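Local coordinates for protein glutaredoxin 1 (Francisella tularensis subsp. tularensis, PDB 3MSZ) that probably reduces protein disulfides as a glutathione-linked oxidoreductase of the glutaredoxin family, built on the thioredoxin fold, at residues A[57-61]-A[62-66]; A[73-76]-A[77-81]. One frame throughout, in Å; residues are numbered along the deposited sequence.

Interaction 1 of 2, residues A[57-61]-A[62-66]; sequences FPIST and VPQIF. With GSH (glutathione), chain D; CAC (cacodylate ion), chain C.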
# COMPACT_ATOMS: atom_id res chain seq x y z
N PHE A 57 5.16 -10.27 -4.14
CA PHE A 57 4.32 -11.00 -5.06
C PHE A 57 4.00 -10.05 -6.24
O PHE A 57 4.19 -8.84 -6.14
CB PHE A 57 3.06 -11.55 -4.36
CG PHE A 57 2.18 -10.49 -3.74
CD1 PHE A 57 2.19 -10.26 -2.35
CD2 PHE A 57 1.31 -9.73 -4.54
CE1 PHE A 57 1.35 -9.27 -1.76
CE2 PHE A 57 0.46 -8.76 -3.97
CZ PHE A 57 0.48 -8.52 -2.58
N PRO A 58 3.54 -10.60 -7.36
CA PRO A 58 3.32 -9.72 -8.52
C PRO A 58 2.05 -8.94 -8.32
O PRO A 58 1.01 -9.57 -8.09
CB PRO A 58 3.19 -10.71 -9.69
CG PRO A 58 2.67 -11.95 -9.07
CD PRO A 58 3.26 -12.01 -7.66
N ILE A 59 2.11 -7.61 -8.35
CA ILE A 59 0.94 -6.81 -7.99
C ILE A 59 0.10 -6.48 -9.21
O ILE A 59 0.62 -6.35 -10.32
CB ILE A 59 1.33 -5.49 -7.26
CG1 ILE A 59 2.17 -4.58 -8.19
CG2 ILE A 59 2.10 -5.79 -5.96
CD1 ILE A 59 2.31 -3.09 -7.66
N SER A 60 -1.21 -6.33 -9.01
CA SER A 60 -2.08 -5.98 -10.12
C SER A 60 -3.35 -5.31 -9.61
O SER A 60 -4.33 -5.17 -10.34
CB SER A 60 -2.46 -7.23 -10.92
OG SER A 60 -3.27 -8.07 -10.13
N THR A 61 -3.32 -4.89 -8.35
CA THR A 61 -4.42 -4.15 -7.75
C THR A 61 -3.85 -3.07 -6.82
O THR A 61 -2.65 -3.06 -6.50
CB THR A 61 -5.32 -5.09 -6.91
OG1 THR A 61 -4.60 -5.56 -5.75
CG2 THR A 61 -5.75 -6.31 -7.74
N VAL A 62 -4.71 -2.15 -6.40
CA VAL A 62 -4.38 -1.25 -5.29
C VAL A 62 -5.42 -1.52 -4.22
O VAL A 62 -6.48 -2.04 -4.52
CB VAL A 62 -4.41 0.23 -5.71
CG1 VAL A 62 -3.15 0.56 -6.52
CG2 VAL A 62 -5.69 0.51 -6.52
N PRO A 63 -5.12 -1.17 -2.97
CA PRO A 63 -3.88 -0.49 -2.55
C PRO A 63 -2.66 -1.42 -2.51
O PRO A 63 -2.79 -2.65 -2.40
CB PRO A 63 -4.23 -0.04 -1.12
CG PRO A 63 -5.10 -1.14 -0.64
CD PRO A 63 -5.96 -1.53 -1.81
N GLN A 64 -1.47 -0.82 -2.59
CA GLN A 64 -0.20 -1.48 -2.28
C GLN A 64 0.50 -0.67 -1.21
O GLN A 64 0.75 0.54 -1.36
CB GLN A 64 0.71 -1.65 -3.52
CG GLN A 64 0.13 -2.60 -4.61
CD GLN A 64 -0.20 -4.01 -4.11
OE1 GLN A 64 -1.13 -4.67 -4.60
NE2 GLN A 64 0.54 -4.48 -3.13
N ILE A 65 0.83 -1.35 -0.12
CA ILE A 65 1.38 -0.71 1.06
C ILE A 65 2.83 -1.14 1.30
O ILE A 65 3.15 -2.33 1.30
CB ILE A 65 0.53 -1.11 2.29
CG1 ILE A 65 -0.92 -0.64 2.08
CG2 ILE A 65 1.15 -0.54 3.58
CD1 ILE A 65 -1.92 -1.38 2.92
N PHE A 66 3.71 -0.15 1.48
CA PHE A 66 5.10 -0.43 1.86
C PHE A 66 5.39 0.21 3.22
O PHE A 66 5.00 1.34 3.50
CB PHE A 66 6.07 0.10 0.82
CG PHE A 66 5.87 -0.47 -0.56
CD1 PHE A 66 6.72 -1.44 -1.06
CD2 PHE A 66 4.81 -0.04 -1.35
CE1 PHE A 66 6.52 -1.97 -2.36
CE2 PHE A 66 4.62 -0.56 -2.64
CZ PHE A 66 5.48 -1.52 -3.13
N1 GSH D . -7.38 -12.44 -2.81
CA1 GSH D . -7.28 -11.00 -2.64
C1 GSH D . -6.97 -10.25 -3.92
O11 GSH D . -6.00 -10.57 -4.64
O12 GSH D . -7.70 -9.28 -4.27
CB1 GSH D . -8.57 -10.39 -2.13
CG1 GSH D . -8.11 -8.95 -1.93
CD1 GSH D . -9.09 -8.11 -1.22
OE1 GSH D . -9.73 -8.58 -0.05
N2 GSH D . -9.23 -6.93 -1.82
CA2 GSH D . -8.03 -6.32 -2.33
C2 GSH D . -7.09 -5.98 -1.23
O2 GSH D . -6.25 -4.83 -1.34
CB2 GSH D . -8.41 -5.05 -3.06
SG2 GSH D . -8.56 -5.33 -4.84
N3 GSH D . -7.12 -6.81 -0.17
CA3 GSH D . -5.91 -7.48 0.25
C3 GSH D . -5.16 -8.17 -0.89
O31 GSH D . -5.67 -8.43 -2.01
O32 GSH D . -3.98 -8.52 -0.77
AS CAC C . -8.47 -2.16 -8.98
O1 CAC C . -9.75 -1.53 -7.99
O2 CAC C . -7.24 -2.63 -7.87
C1 CAC C . -9.08 -3.73 -9.99
C2 CAC C . -7.76 -0.79 -10.18
O HOH W 1 -4.39 -4.64 -3.30
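V62 follows directly on T61, and this junction closes the 57-61 loop onto the strand that begins at Q64. The backbone N of V62 donates to O2 of the cacodylate ion, probably a crystallisation component, at 3.0 Å with an N-H...O angle of 159°. The CB of V62 turns away from the loop, yet CB and CG1 still touch the T61 carbonyl group, CG1 lying 3.7 Å from T61 O.

The peptide bond before P63 is cis, as is the equivalent bond in thioredoxins and glutaredoxins generally. P63 CD lies 3.3 Å from glutathione O2. A water molecule bridges the turn: it lies 2.7 Å from both P63 O and glutathione O2 and 2.6 Å from T61 OG1, within hydrogen-bonding range of all three, so peptide, loop hydroxyl and ligand share one solvent site. T61, V62 and P63 all belong to the glutathione pocket.

Q64 sends its side chain back into the concave side of the loop. A bend at chi2 (-57°) brings it toward the T61 carbonyl, Q64 CG lying 3.4 Å from T61 O. The Q64 and I59 side chains run past each other in opposing senses; the CG2 branch of I59 meets Q64 CD at 3.4 Å while CD1 reaches along the CG methylene. Farther out, CZ of F57 approaches the same amide group, the ring and amide planes standing 74° apart.

Around this turn, I59 packs against F45, Y46 and M49 of helix 39-50, while V62 and P63 contact C17 on helix 15-26, the second cysteine of the redox-active pair. Backbone bonds then set strand 64-67 between strands 6-10 and 70-73 in the central sheet.

Interaction 2 of 2, residues A[73-76]-A[77-81]; sequences GGFT and ELKAN. With GSH (glutathione), chain D.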
# COMPACT_ATOMS: atom_id res chain seq x y z
N GLY A 73 1.78 -5.59 1.02
CA GLY A 73 0.71 -6.12 0.20
C GLY A 73 -0.50 -5.21 0.19
O GLY A 73 -0.36 -3.98 0.30
N GLY A 74 -1.68 -5.80 0.03
CA GLY A 74 -2.93 -5.05 0.05
C GLY A 74 -3.55 -4.97 1.44
O GLY A 74 -2.90 -5.17 2.48
N PHE A 75 -4.86 -4.74 1.48
CA PHE A 75 -5.51 -4.57 2.76
C PHE A 75 -5.57 -5.86 3.63
O PHE A 75 -5.37 -5.81 4.84
CB PHE A 75 -6.91 -4.03 2.53
CG PHE A 75 -7.63 -3.74 3.78
CD1 PHE A 75 -8.75 -4.47 4.14
CD2 PHE A 75 -7.17 -2.74 4.61
CE1 PHE A 75 -9.42 -4.18 5.32
CE2 PHE A 75 -7.82 -2.47 5.80
CZ PHE A 75 -8.95 -3.19 6.15
N THR A 76 -5.86 -6.99 2.99
CA THR A 76 -5.80 -8.28 3.67
C THR A 76 -4.48 -8.48 4.37
O THR A 76 -4.45 -8.87 5.53
CB THR A 76 -6.04 -9.42 2.69
OG1 THR A 76 -7.39 -9.34 2.23
CG2 THR A 76 -5.78 -10.80 3.35
N GLU A 77 -3.38 -8.18 3.67
CA GLU A 77 -2.08 -8.37 4.29
C GLU A 77 -1.86 -7.39 5.42
O GLU A 77 -1.23 -7.74 6.43
CB GLU A 77 -0.93 -8.29 3.30
CG GLU A 77 -0.85 -9.47 2.35
CD GLU A 77 -1.76 -9.31 1.12
OE1 GLU A 77 -2.44 -8.25 0.98
OE2 GLU A 77 -1.80 -10.24 0.28
N LEU A 78 -2.34 -6.17 5.26
CA LEU A 78 -2.19 -5.17 6.31
C LEU A 78 -2.84 -5.69 7.59
O LEU A 78 -2.23 -5.70 8.66
CB LEU A 78 -2.85 -3.85 5.90
CG LEU A 78 -2.79 -2.68 6.89
CD1 LEU A 78 -1.34 -2.28 7.17
CD2 LEU A 78 -3.59 -1.49 6.34
N LYS A 79 -4.07 -6.14 7.48
CA LYS A 79 -4.79 -6.60 8.66
C LYS A 79 -4.13 -7.84 9.26
O LYS A 79 -4.05 -7.96 10.50
CB LYS A 79 -6.25 -6.89 8.33
CG LYS A 79 -7.03 -5.62 8.04
CD LYS A 79 -6.94 -4.65 9.22
CE LYS A 79 -8.15 -4.82 10.16
NZ LYS A 79 -7.75 -4.78 11.60
N ALA A 80 -3.66 -8.74 8.40
CA ALA A 80 -2.95 -9.94 8.87
C ALA A 80 -1.76 -9.56 9.74
O ALA A 80 -1.41 -10.29 10.65
CB ALA A 80 -2.48 -10.80 7.71
N ASN A 81 -1.14 -8.43 9.45
CA ASN A 81 0.02 -7.98 10.22
C ASN A 81 -0.26 -6.84 11.18
O ASN A 81 0.69 -6.18 11.64
CB ASN A 81 1.13 -7.56 9.27
CG ASN A 81 1.63 -8.71 8.44
OD1 ASN A 81 2.48 -9.48 8.89
ND2 ASN A 81 1.11 -8.84 7.23
N1 GSH D . -7.38 -12.44 -2.81
CA1 GSH D . -7.28 -11.00 -2.64
C1 GSH D . -6.97 -10.25 -3.92
O11 GSH D . -6.00 -10.57 -4.64
O12 GSH D . -7.70 -9.28 -4.27
CB1 GSH D . -8.57 -10.39 -2.13
CG1 GSH D . -8.11 -8.95 -1.93
CD1 GSH D . -9.09 -8.11 -1.22
OE1 GSH D . -9.73 -8.58 -0.05
N2 GSH D . -9.23 -6.93 -1.82
CA2 GSH D . -8.03 -6.32 -2.33
C2 GSH D . -7.09 -5.98 -1.23
O2 GSH D . -6.25 -4.83 -1.34
CB2 GSH D . -8.41 -5.05 -3.06
SG2 GSH D . -8.56 -5.33 -4.84
N3 GSH D . -7.12 -6.81 -0.17
CA3 GSH D . -5.91 -7.48 0.25
C3 GSH D . -5.16 -8.17 -0.89
O31 GSH D . -5.67 -8.43 -2.01
O32 GSH D . -3.98 -8.52 -0.77
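F75 and K79, one helical turn apart on helix 75-80, run alongside each other in one direction. From F75 CB, 3.9 Å from N3 of glutathione, the chain runs to a CG placed opposite the backbone N (chi1 -176°). Along one border of the ring, CD2 meets the CD2 methyl of L78 at 4.2 Å. Farther out, F75 CE1 and CE2 both lie 3.9 Å from K79 CG and CZ 3.6 Å from it; CE2 and CZ also meet K79 CD. K79 CG stands over one face, 4.0 Å from the centroid and 24° off the ring normal, which defines a CH-pi contact.

The main chain here is a regular first turn. L78 N donates to O of the N-cap residue G74, and K79 N to F75 O with an N-H...O angle of 169°. F75 N points outward instead and donates to glutathione O2 at 3.1 Å; G74, F75, T76 and E77 all line the glutathione pocket. E77 bends back at chi2, and its OE1, whose place is less sure, accepts from G74 N at 2.7 Å. N81 N and N81 ND2 approach E77 O from its two sides, closing the last turn.

G73 ends strand 70-73 and bonds to I65 of strand 64-67, tying the helix start to the sheet. Against helix 15-26, F75 rests on Y16, L78 on W23 and F24, and K79 on W23.

Interactions 1 and 2 approach glutathione from different parts of the fold, their centres about 10 Å apart. Interaction 1 is the more buried, a loop-to-strand turn with a cis proline and a folded-back glutamine; interaction 2 is partly exposed, a helix start held by repeating backbone bonds. The two meet directly: I65 CD1 packs on L78 CD2 at 3.8 Å, and F57 CZ on G73 CA at 3.7 Å. Both also lean on helix 15-26. The O2 atom of glutathione joins their chemistry, reached through a shared water from interaction 1 and by a direct backbone N-H from interaction 2.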